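Local structure of structural PPIase-like protein L605 (Mimivirus, 2OSE) at residues A[33-38]-A[45-50]; A[118-123]-A[163-168]; A[131-136]-A[141-146]; A[184-189]-A[196-201]. The protein is a homotrimeric, virally encoded cyclophilin of the virion that may bind cyclosporin A and isomerise peptidyl-prolyl bonds, as cyclophilins generally do. All coordinates share one frame; numbering follows the deposited sequence.

Interaction 1. Residues A[33-38]-A[45-50]; sequences IKLFRD and ENFVQL
Leu-35 meets two residues of helix 41-52 at once: its CD2 lies 3.6 Å from Phe-47 CD2, and its CD1 lies 3.9 Å from Val-48 CG2. This is a worked example of how a cyclophilin closes its antiparallel beta barrel, with a helix laid over one end and held to the wall by side chains. The axes of strand 33-35 and helix 45-50 pass 10.6 Å apart, closer to antiparallel than to parallel. Leu-35 crosses Phe-47 at about a right angle, its methyl approaching the ring obliquely, but it slides past Val-48 in the opposite direction. Ile-33 touches the outer end of the same ring more loosely, its CD1 standing 4.4 Å from Phe-47 CZ. With CG anti to the backbone N (chi1 -171°), the Phe-47 ring reaches across to Leu-35 and Ile-33. Farther out, Phe-147 meets this ring edge-to-face, and Leu-129 of strand 128-135 packs against all three of Ile-33, Leu-35 and Phe-47.

Beyond the strand the contact turns polar. Arg-37 stretches out from CG to NE, while the chain of Glu-45 bends to bring its carboxylate across, and the two form a salt bridge. Their flat groups are turned 53° from each other, and a single N-H makes the bond. Both partners are positioned by the N-terminal segment: Pro-9 O takes a hydrogen bond from Arg-37 NH2, and Ser-11 OG bonds to Glu-45 OE1. Arg-37 NE points almost straight (164°) at Glu-45 OE2, 2.7 Å away, within its own guanidinium plane and on the anti side of that oxygen.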
# COMPACT_ATOMS: atom_id res chain seq x y z
N ILE A 33 -28.34 -9.43 -3.34
CA ILE A 33 -27.55 -10.61 -3.67
C ILE A 33 -28.32 -11.86 -3.31
O ILE A 33 -28.84 -11.98 -2.20
CB ILE A 33 -26.20 -10.58 -2.89
CG1 ILE A 33 -25.31 -9.41 -3.34
CG2 ILE A 33 -25.40 -11.91 -3.08
CD1 ILE A 33 -24.22 -9.06 -2.33
N LYS A 34 -28.43 -12.79 -4.26
CA LYS A 34 -28.99 -14.10 -3.99
C LYS A 34 -27.86 -15.13 -3.81
O LYS A 34 -27.01 -15.26 -4.67
CB LYS A 34 -29.84 -14.54 -5.19
CG LYS A 34 -30.55 -15.87 -4.97
CD LYS A 34 -31.49 -16.19 -6.18
CE LYS A 34 -30.92 -17.07 -7.24
NZ LYS A 34 -32.01 -17.89 -7.92
N LEU A 35 -27.89 -15.87 -2.71
CA LEU A 35 -26.85 -16.83 -2.39
C LEU A 35 -27.27 -18.25 -2.75
O LEU A 35 -28.47 -18.56 -2.86
CB LEU A 35 -26.45 -16.73 -0.91
CG LEU A 35 -25.79 -15.36 -0.68
CD1 LEU A 35 -26.72 -14.49 0.17
CD2 LEU A 35 -24.48 -15.47 -0.05
N PHE A 36 -26.27 -19.11 -2.94
CA PHE A 36 -26.51 -20.49 -3.37
C PHE A 36 -25.98 -21.34 -2.22
O PHE A 36 -24.81 -21.67 -2.19
CB PHE A 36 -25.78 -20.85 -4.67
CG PHE A 36 -25.83 -19.78 -5.77
CD1 PHE A 36 -27.04 -19.17 -6.15
CD2 PHE A 36 -24.68 -19.42 -6.45
CE1 PHE A 36 -27.07 -18.22 -7.17
CE2 PHE A 36 -24.69 -18.49 -7.46
CZ PHE A 36 -25.89 -17.87 -7.82
N ARG A 37 -26.83 -21.63 -1.23
CA ARG A 37 -26.37 -22.32 -0.03
C ARG A 37 -25.77 -23.67 -0.41
O ARG A 37 -24.83 -24.09 0.24
CB ARG A 37 -27.50 -22.49 0.99
CG ARG A 37 -27.02 -22.91 2.39
CD ARG A 37 -28.21 -23.37 3.25
NE ARG A 37 -27.82 -23.54 4.64
CZ ARG A 37 -27.50 -24.71 5.20
NH1 ARG A 37 -27.52 -25.81 4.47
NH2 ARG A 37 -27.14 -24.78 6.48
N ASP A 38 -26.28 -24.31 -1.49
CA ASP A 38 -25.74 -25.60 -2.02
C ASP A 38 -24.34 -25.53 -2.64
O ASP A 38 -23.76 -26.55 -3.03
CB ASP A 38 -26.71 -26.34 -2.99
CG ASP A 38 -27.00 -25.57 -4.31
OD1 ASP A 38 -26.15 -24.87 -4.90
OD2 ASP A 38 -28.15 -25.73 -4.80
N GLU A 45 -23.67 -19.50 5.11
CA GLU A 45 -24.24 -19.13 6.41
C GLU A 45 -23.44 -18.05 7.13
O GLU A 45 -24.02 -17.14 7.71
CB GLU A 45 -24.51 -20.37 7.32
CG GLU A 45 -25.60 -21.30 6.79
CD GLU A 45 -27.01 -20.67 6.66
OE1 GLU A 45 -27.36 -19.72 7.41
OE2 GLU A 45 -27.77 -21.15 5.80
N ASN A 46 -22.11 -18.12 7.05
CA ASN A 46 -21.30 -17.07 7.65
C ASN A 46 -21.59 -15.73 6.95
O ASN A 46 -21.77 -14.74 7.62
CB ASN A 46 -19.81 -17.42 7.54
CG ASN A 46 -18.91 -16.39 8.21
OD1 ASN A 46 -19.11 -16.03 9.38
ND2 ASN A 46 -17.88 -15.92 7.47
N PHE A 47 -21.63 -15.73 5.63
CA PHE A 47 -21.96 -14.51 4.89
C PHE A 47 -23.31 -13.95 5.31
O PHE A 47 -23.41 -12.78 5.70
CB PHE A 47 -21.92 -14.73 3.37
CG PHE A 47 -22.04 -13.45 2.57
CD1 PHE A 47 -20.90 -12.72 2.21
CD2 PHE A 47 -23.30 -12.95 2.19
CE1 PHE A 47 -20.99 -11.52 1.50
CE2 PHE A 47 -23.41 -11.75 1.46
CZ PHE A 47 -22.26 -11.04 1.11
N VAL A 48 -24.36 -14.78 5.25
CA VAL A 48 -25.69 -14.32 5.65
C VAL A 48 -25.78 -13.83 7.11
O VAL A 48 -26.41 -12.81 7.38
CB VAL A 48 -26.81 -15.39 5.34
CG1 VAL A 48 -28.16 -14.90 5.79
CG2 VAL A 48 -26.88 -15.71 3.87
N GLN A 49 -25.15 -14.54 8.06
CA GLN A 49 -25.27 -14.08 9.45
C GLN A 49 -24.50 -12.82 9.73
O GLN A 49 -24.85 -12.06 10.63
CB GLN A 49 -24.89 -15.18 10.46
CG GLN A 49 -25.69 -16.45 10.32
CD GLN A 49 -27.20 -16.22 10.33
OE1 GLN A 49 -27.72 -15.32 11.01
NE2 GLN A 49 -27.92 -17.06 9.60
N LEU A 50 -23.45 -12.58 8.95
CA LEU A 50 -22.70 -11.32 9.09
C LEU A 50 -23.48 -10.16 8.50
O LEU A 50 -23.32 -9.01 8.88
CB LEU A 50 -21.35 -11.44 8.41
CG LEU A 50 -20.32 -12.24 9.22
CD1 LEU A 50 -19.03 -12.28 8.44
CD2 LEU A 50 -20.09 -11.57 10.57

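Interaction 2. Residues A[118-123]-A[163-168]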
# COMPACT_ATOMS: atom_id res chain seq x y z
N ASP A 118 -23.10 -29.62 -3.10
CA ASP A 118 -23.30 -30.51 -4.22
C ASP A 118 -23.04 -29.88 -5.58
O ASP A 118 -22.79 -30.60 -6.56
CB ASP A 118 -24.72 -31.13 -4.17
CG ASP A 118 -25.74 -30.28 -3.38
OD1 ASP A 118 -26.93 -30.67 -3.33
OD2 ASP A 118 -25.36 -29.24 -2.77
N TYR A 119 -23.10 -28.54 -5.66
CA TYR A 119 -22.93 -27.84 -6.93
C TYR A 119 -21.78 -26.84 -6.95
O TYR A 119 -21.35 -26.34 -5.90
CB TYR A 119 -24.21 -27.12 -7.36
CG TYR A 119 -25.36 -28.05 -7.64
CD1 TYR A 119 -25.61 -28.50 -8.94
CD2 TYR A 119 -26.20 -28.49 -6.61
CE1 TYR A 119 -26.67 -29.37 -9.22
CE2 TYR A 119 -27.27 -29.36 -6.88
CZ TYR A 119 -27.49 -29.78 -8.18
OH TYR A 119 -28.55 -30.64 -8.46
N PHE A 120 -21.30 -26.58 -8.16
CA PHE A 120 -20.27 -25.62 -8.45
C PHE A 120 -20.84 -24.60 -9.44
O PHE A 120 -21.55 -24.98 -10.37
CB PHE A 120 -19.07 -26.36 -9.03
CG PHE A 120 -18.12 -25.51 -9.81
CD1 PHE A 120 -17.12 -24.81 -9.16
CD2 PHE A 120 -18.20 -25.44 -11.19
CE1 PHE A 120 -16.23 -24.02 -9.88
CE2 PHE A 120 -17.32 -24.65 -11.92
CZ PHE A 120 -16.34 -23.95 -11.26
N TYR A 121 -20.52 -23.33 -9.22
CA TYR A 121 -20.93 -22.24 -10.12
C TYR A 121 -19.69 -21.63 -10.77
O TYR A 121 -18.77 -21.21 -10.08
CB TYR A 121 -21.75 -21.16 -9.37
CG TYR A 121 -23.02 -21.72 -8.79
CD1 TYR A 121 -24.25 -21.60 -9.47
CD2 TYR A 121 -23.01 -22.44 -7.60
CE1 TYR A 121 -25.42 -22.17 -8.95
CE2 TYR A 121 -24.18 -23.01 -7.08
CZ TYR A 121 -25.37 -22.86 -7.77
OH TYR A 121 -26.51 -23.43 -7.24
N PRO A 122 -19.65 -21.60 -12.11
CA PRO A 122 -18.50 -21.01 -12.82
C PRO A 122 -18.31 -19.54 -12.44
O PRO A 122 -19.27 -18.90 -11.93
CB PRO A 122 -18.86 -21.16 -14.30
CG PRO A 122 -19.98 -22.22 -14.35
CD PRO A 122 -20.69 -22.13 -13.02
N HIS A 123 -17.09 -19.03 -12.64
CA HIS A 123 -16.67 -17.72 -12.12
C HIS A 123 -16.33 -16.81 -13.31
O HIS A 123 -15.25 -16.20 -13.38
CB HIS A 123 -15.46 -17.89 -11.17
CG HIS A 123 -15.34 -16.86 -10.08
ND1 HIS A 123 -15.95 -15.62 -10.13
CD2 HIS A 123 -14.62 -16.87 -8.93
CE1 HIS A 123 -15.63 -14.93 -9.05
NE2 HIS A 123 -14.83 -15.67 -8.30
N LEU A 163 -8.20 -16.08 -11.80
CA LEU A 163 -8.60 -16.36 -10.42
C LEU A 163 -8.48 -17.84 -10.14
O LEU A 163 -8.84 -18.65 -10.99
CB LEU A 163 -10.03 -15.89 -10.13
CG LEU A 163 -10.31 -14.36 -10.09
CD1 LEU A 163 -11.82 -14.10 -10.06
CD2 LEU A 163 -9.62 -13.67 -8.90
N ASP A 164 -7.99 -18.18 -8.95
CA ASP A 164 -7.91 -19.55 -8.50
C ASP A 164 -9.32 -20.16 -8.40
O ASP A 164 -10.27 -19.49 -7.98
CB ASP A 164 -7.21 -19.60 -7.15
CG ASP A 164 -6.66 -20.99 -6.82
OD1 ASP A 164 -7.45 -21.84 -6.39
OD2 ASP A 164 -5.43 -21.20 -6.96
N ARG A 165 -9.46 -21.41 -8.83
CA ARG A 165 -10.70 -22.19 -8.63
C ARG A 165 -11.18 -22.11 -7.17
O ARG A 165 -12.39 -22.23 -6.90
CB ARG A 165 -10.42 -23.63 -9.03
CG ARG A 165 -11.42 -24.66 -8.60
CD ARG A 165 -12.31 -25.12 -9.74
NE ARG A 165 -13.28 -26.12 -9.26
CZ ARG A 165 -14.06 -26.84 -10.06
NH1 ARG A 165 -13.99 -26.67 -11.39
NH2 ARG A 165 -14.91 -27.73 -9.55
N ASP A 166 -10.25 -21.89 -6.25
CA ASP A 166 -10.57 -21.74 -4.84
C ASP A 166 -11.27 -20.42 -4.50
O ASP A 166 -11.69 -20.22 -3.37
CB ASP A 166 -9.31 -21.83 -3.97
CG ASP A 166 -8.66 -23.22 -3.97
OD1 ASP A 166 -9.36 -24.23 -4.24
OD2 ASP A 166 -7.45 -23.27 -3.65
N GLN A 167 -11.35 -19.51 -5.47
CA GLN A 167 -12.13 -18.29 -5.34
C GLN A 167 -13.57 -18.70 -5.63
O GLN A 167 -14.07 -18.53 -6.74
CB GLN A 167 -11.62 -17.20 -6.29
CG GLN A 167 -10.14 -16.77 -6.01
CD GLN A 167 -9.98 -15.56 -5.11
OE1 GLN A 167 -10.88 -15.20 -4.35
NE2 GLN A 167 -8.82 -14.91 -5.20
N VAL A 168 -14.21 -19.26 -4.61
CA VAL A 168 -15.46 -20.04 -4.79
C VAL A 168 -16.74 -19.18 -4.83
O VAL A 168 -17.06 -18.48 -3.88
CB VAL A 168 -15.57 -21.16 -3.70
CG1 VAL A 168 -15.65 -20.54 -2.30
CG2 VAL A 168 -16.82 -22.08 -3.96
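Around Phe-120 and His-123 the backbone is an irregular extended loop, whereas Leu-163 and Arg-165 belong to a segment that folds into a type I turn from Asp-164 to Gln-167, closed by a 2.7 Å bond from Gln-167 N to Asp-164 O. Within the turn, Asp-164 OD1 accepts from Asp-166 N at 2.8 Å, an Asx turn. No hydrogen bond joins the two loops, so side chains make the connection.

The chief of them are flat groups laid one on the other. The guanidinium of Arg-165 stacks on one face of the Phe-120 ring with its plane only 7° from parallel, the centres being 3.8 Å apart. Arg-165 CZ stands 22° off the ring normal, over the face but displaced toward the rim, which is cation-pi geometry. A bend at chi2 (104°) carries the arginine chain over to the ring.

Both loops lead into strands of the cyclophilin barrel, 128-135 and 168-175, and the turn also faces the trimer interface: Gln-167 NE2 bonds to Ala-191 O of the second subunit, whose Tyr-190 packs on Asp-164 and Asp-166. Deeper in, Leu-163 crosses His-123 at about a right angle and sets CD1 over one face of the imidazole, 4.0 Å from its centroid, a CH-pi contact. His-123 NE2 is itself hydrogen-bonded to Ser-130 OG.

Interaction 3. Residues A[131-136]-A[141-146]; sequences LVPYTD and RYYDST
Tyr-134 and Tyr-142 face each other as an antiparallel hydrogen-bonded pair, bonded N to O both ways at 2.9 Å, in the hairpin of strands 128-135 and 141-142. With CG of Tyr-134 between the backbone N and the carbonyl carbon (chi1 74°), its ring folds over the neighbouring strand, and Tyr-142 CB sits over its face, 4.0 Å from the centroid. The Tyr-142 ring offers an edge to Asp-136, with CE2 3.4 Å from Asp-136 OD2, while Asp-136 OD1 takes the N-H of Asn-140. Tyr-143 leaves on the other side, its ring lying across the chain of Leu-131 to Pro-133, CD1 3.7 Å from Leu-131 CB and CE1 3.7 Å from Pro-133 CB; its hydroxyl bonds to Asp-166 O.

Segment 141-146 then spends extra residues before Val-132 N donates to Thr-146 O, and a water sits between the segments, accepting from Asp-144 N at 2.9 Å. Asp-144 OD1 takes bonds from Thr-146 OG1 and Thr-146 N, the latter an Asx turn, both from one face of the carboxylate. Arg-193 of the second subunit forms a salt bridge with this oxygen, so the charge is probably balanced across the trimer interface.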
# COMPACT_ATOMS: atom_id res chain seq x y z
N LEU A 131 -16.14 -16.25 -2.10
CA LEU A 131 -15.38 -16.12 -0.86
C LEU A 131 -13.88 -16.26 -1.17
O LEU A 131 -13.49 -17.08 -1.96
CB LEU A 131 -15.82 -17.14 0.20
CG LEU A 131 -17.26 -17.01 0.68
CD1 LEU A 131 -17.62 -18.15 1.67
CD2 LEU A 131 -17.55 -15.62 1.30
N VAL A 132 -13.07 -15.42 -0.54
CA VAL A 132 -11.64 -15.38 -0.85
C VAL A 132 -10.90 -16.35 0.10
O VAL A 132 -11.03 -16.24 1.33
CB VAL A 132 -11.11 -13.94 -0.74
CG1 VAL A 132 -9.57 -13.87 -1.01
CG2 VAL A 132 -11.88 -13.01 -1.73
N PRO A 133 -10.16 -17.32 -0.46
CA PRO A 133 -9.46 -18.29 0.39
C PRO A 133 -8.23 -17.65 1.09
O PRO A 133 -7.74 -16.59 0.70
CB PRO A 133 -9.01 -19.37 -0.60
CG PRO A 133 -8.90 -18.67 -1.90
CD PRO A 133 -9.92 -17.56 -1.90
N TYR A 134 -7.80 -18.29 2.17
CA TYR A 134 -6.45 -18.07 2.71
C TYR A 134 -5.81 -19.43 3.09
O TYR A 134 -6.50 -20.46 3.09
CB TYR A 134 -6.46 -17.09 3.89
CG TYR A 134 -7.00 -17.65 5.18
CD1 TYR A 134 -6.14 -18.24 6.11
CD2 TYR A 134 -8.36 -17.56 5.49
CE1 TYR A 134 -6.60 -18.72 7.31
CE2 TYR A 134 -8.84 -18.03 6.70
CZ TYR A 134 -7.96 -18.62 7.61
OH TYR A 134 -8.41 -19.10 8.79
N THR A 135 -4.50 -19.41 3.36
CA THR A 135 -3.72 -20.62 3.66
C THR A 135 -3.13 -20.46 5.05
O THR A 135 -2.63 -19.39 5.42
CB THR A 135 -2.64 -20.86 2.60
OG1 THR A 135 -3.26 -21.01 1.32
CG2 THR A 135 -1.86 -22.13 2.87
N ASP A 136 -3.22 -21.52 5.86
CA ASP A 136 -2.72 -21.45 7.21
C ASP A 136 -1.25 -21.88 7.24
O ASP A 136 -0.68 -22.17 6.20
CB ASP A 136 -3.60 -22.27 8.17
CG ASP A 136 -3.43 -23.78 8.00
OD1 ASP A 136 -2.72 -24.27 7.08
OD2 ASP A 136 -4.04 -24.49 8.83
N ARG A 141 -6.12 -24.77 3.21
CA ARG A 141 -7.07 -23.75 2.75
C ARG A 141 -8.26 -23.55 3.70
O ARG A 141 -8.88 -24.51 4.15
CB ARG A 141 -7.54 -24.16 1.34
CG ARG A 141 -8.65 -23.32 0.70
CD ARG A 141 -8.77 -23.62 -0.79
NE ARG A 141 -9.74 -24.69 -1.12
CZ ARG A 141 -9.43 -25.91 -1.59
NH1 ARG A 141 -8.16 -26.27 -1.80
NH2 ARG A 141 -10.39 -26.78 -1.86
N TYR A 142 -8.58 -22.29 3.99
CA TYR A 142 -9.74 -21.92 4.80
C TYR A 142 -10.40 -20.65 4.24
O TYR A 142 -9.83 -19.98 3.41
CB TYR A 142 -9.39 -21.69 6.28
CG TYR A 142 -9.02 -22.96 7.04
CD1 TYR A 142 -10.01 -23.85 7.53
CD2 TYR A 142 -7.67 -23.30 7.26
CE1 TYR A 142 -9.65 -25.04 8.22
CE2 TYR A 142 -7.30 -24.50 7.94
CZ TYR A 142 -8.29 -25.35 8.41
OH TYR A 142 -7.92 -26.49 9.08
N TYR A 143 -11.60 -20.36 4.73
CA TYR A 143 -12.35 -19.19 4.33
C TYR A 143 -12.78 -18.44 5.55
O TYR A 143 -12.76 -18.96 6.68
CB TYR A 143 -13.56 -19.57 3.46
CG TYR A 143 -13.15 -20.22 2.17
CD1 TYR A 143 -13.00 -19.46 1.01
CD2 TYR A 143 -12.91 -21.58 2.10
CE1 TYR A 143 -12.62 -20.05 -0.16
CE2 TYR A 143 -12.52 -22.17 0.94
CZ TYR A 143 -12.36 -21.40 -0.19
OH TYR A 143 -12.00 -21.99 -1.38
N ASP A 144 -13.14 -17.18 5.34
CA ASP A 144 -13.65 -16.36 6.40
C ASP A 144 -14.72 -15.38 5.81
O ASP A 144 -15.36 -15.68 4.79
CB ASP A 144 -12.49 -15.68 7.20
CG ASP A 144 -11.53 -14.86 6.32
OD1 ASP A 144 -11.92 -14.44 5.19
OD2 ASP A 144 -10.36 -14.61 6.78
N SER A 145 -14.89 -14.25 6.48
CA SER A 145 -15.79 -13.17 6.05
C SER A 145 -15.38 -12.43 4.76
O SER A 145 -16.18 -11.63 4.23
CB SER A 145 -15.89 -12.17 7.20
OG SER A 145 -14.60 -11.67 7.55
N THR A 146 -14.14 -12.64 4.30
CA THR A 146 -13.59 -12.01 3.10
C THR A 146 -14.27 -12.46 1.80
O THR A 146 -14.30 -13.65 1.47
CB THR A 146 -12.05 -12.28 2.95
OG1 THR A 146 -11.41 -12.01 4.21
CG2 THR A 146 -11.45 -11.36 1.84
O HOH W 1 -13.36 -16.19 2.65

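Interaction 4. Residues A[184-189]-A[196-201]; sequences NSMIKP and PTFSIG
Met-186 and Ile-187, where helix 177-186 gives way to loop, receive the ring of Phe-198 of strand 198-205. In the cyclophilin fold this joins a helix at an end of the barrel to a strand of its wall, and the example shows how one aromatic side chain can make such a joint without any hydrogen bond.

The close part lies around the rim of that ring. Met-186 CE touches two neighbouring ring atoms equally, standing 3.6 Å from both Phe-198 CE1 and Phe-198 CZ. Its sulfur also lies at the ring edge, with Met-186 SD 5.3 Å from the centroid of Phe-198, a Met-aromatic contact made in the direction of the ring plane and not over a face. The bend at chi3 (-90°) swings the methyl back along the rim from the sulfur. On the other flank of CZ, Ile-187 CG2 approaches Phe-198 CE2 to 3.9 Å, and the outer end of the ring is thus wedged between two side chains. Leu-23 and Ile-28 of the first two barrel strands each pack on both Met-186 and Phe-198.

The looser part is the partly exposed Pro-196, whose ring meets Met-186 only lightly. Asp-136 of the third subunit packs on Met-186, so the trimer comes close here too. Pro-196 CG stays 4.3 Å from Met-186 CB, and the nearest approach of this proline is Pro-196 CD to the carbonyl oxygen Met-186 O, at 3.8 Å.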
# COMPACT_ATOMS: atom_id res chain seq x y z
N ASN A 184 -16.90 0.86 -10.71
CA ASN A 184 -15.93 0.60 -11.76
C ASN A 184 -15.48 1.85 -12.52
O ASN A 184 -14.27 2.00 -12.84
CB ASN A 184 -16.45 -0.45 -12.75
CG ASN A 184 -15.35 -1.06 -13.52
OD1 ASN A 184 -14.38 -1.53 -12.94
ND2 ASN A 184 -15.47 -1.05 -14.86
N SER A 185 -16.44 2.70 -12.86
CA SER A 185 -16.08 3.99 -13.48
C SER A 185 -15.16 4.81 -12.57
O SER A 185 -14.19 5.36 -13.04
CB SER A 185 -17.30 4.81 -13.83
OG SER A 185 -17.92 4.20 -14.95
N MET A 186 -15.48 4.89 -11.29
CA MET A 186 -14.70 5.72 -10.38
C MET A 186 -13.31 5.18 -10.07
O MET A 186 -12.48 5.92 -9.54
CB MET A 186 -15.45 5.94 -9.09
CG MET A 186 -16.67 6.78 -9.30
SD MET A 186 -17.41 7.15 -7.75
CE MET A 186 -18.51 5.77 -7.60
N ILE A 187 -13.06 3.91 -10.40
CA ILE A 187 -11.75 3.32 -10.19
C ILE A 187 -10.93 3.16 -11.48
O ILE A 187 -9.91 2.48 -11.46
CB ILE A 187 -11.76 2.01 -9.32
CG1 ILE A 187 -12.45 0.84 -10.04
CG2 ILE A 187 -12.38 2.31 -7.91
CD1 ILE A 187 -12.46 -0.48 -9.20
N LYS A 188 -11.35 3.82 -12.56
CA LYS A 188 -10.55 3.83 -13.79
C LYS A 188 -9.15 4.35 -13.44
O LYS A 188 -9.03 5.39 -12.79
CB LYS A 188 -11.23 4.71 -14.84
CG LYS A 188 -10.47 4.75 -16.19
CD LYS A 188 -11.06 5.81 -17.09
CE LYS A 188 -10.04 6.33 -18.12
NZ LYS A 188 -9.59 5.26 -19.09
N PRO A 189 -8.10 3.56 -13.77
CA PRO A 189 -6.76 3.95 -13.29
C PRO A 189 -6.07 5.06 -14.10
O PRO A 189 -6.22 5.17 -15.33
CB PRO A 189 -5.97 2.65 -13.37
CG PRO A 189 -6.60 1.90 -14.52
CD PRO A 189 -8.09 2.24 -14.44
N PRO A 196 -11.08 6.40 -4.59
CA PRO A 196 -11.96 6.71 -3.47
C PRO A 196 -12.13 5.48 -2.55
O PRO A 196 -11.88 4.38 -3.00
CB PRO A 196 -13.28 7.09 -4.15
CG PRO A 196 -13.23 6.45 -5.50
CD PRO A 196 -11.79 6.45 -5.89
N THR A 197 -12.48 5.68 -1.28
CA THR A 197 -12.74 4.56 -0.36
C THR A 197 -14.22 4.21 -0.24
O THR A 197 -15.02 4.98 0.31
CB THR A 197 -12.08 4.77 1.02
OG1 THR A 197 -10.67 4.72 0.84
CG2 THR A 197 -12.48 3.65 2.01
N PHE A 198 -14.60 3.05 -0.78
CA PHE A 198 -15.97 2.57 -0.68
C PHE A 198 -16.17 1.75 0.57
O PHE A 198 -15.26 1.05 1.03
CB PHE A 198 -16.31 1.72 -1.93
CG PHE A 198 -16.24 2.50 -3.21
CD1 PHE A 198 -17.27 3.36 -3.57
CD2 PHE A 198 -15.14 2.40 -4.03
CE1 PHE A 198 -17.19 4.09 -4.74
CE2 PHE A 198 -15.07 3.14 -5.22
CZ PHE A 198 -16.07 3.98 -5.57
N SER A 199 -17.38 1.76 1.10
CA SER A 199 -17.66 0.92 2.26
C SER A 199 -19.06 0.39 2.20
O SER A 199 -19.88 0.86 1.40
CB SER A 199 -17.43 1.69 3.57
OG SER A 199 -18.15 2.91 3.51
N ILE A 200 -19.34 -0.58 3.07
CA ILE A 200 -20.68 -1.13 3.21
C ILE A 200 -21.44 -0.29 4.24
O ILE A 200 -20.90 -0.01 5.34
CB ILE A 200 -20.61 -2.64 3.66
CG1 ILE A 200 -19.81 -3.45 2.61
CG2 ILE A 200 -21.99 -3.22 3.91
CD1 ILE A 200 -19.38 -4.93 3.10
N GLY A 201 -22.66 0.13 3.88
CA GLY A 201 -23.58 0.78 4.81
C GLY A 201 -24.53 -0.22 5.41
O GLY A 201 -24.13 -1.34 5.74

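In the fold
From the N terminus, interaction 1 comes first and closes the short connection between strand 26-35 and helix 41-52. Interaction 2 then spans a much longer excursion, from 118-123 to 163-168, and that excursion contains the whole of interaction 3, the hairpin 131-146. The two are directly joined where Val-168 O meets Leu-131 N, and both touch the second subunit. Asp-38 OD1 and Tyr-121 OH link interactions 1 and 2, while Leu-50 packs on Ser-145 between interactions 1 and 3. Interaction 4 follows in series, closing the loop from helix 177-186 to strand 198-205, across the chain's centre from interaction 1, with centres about 24 Å apart. No pair crosses.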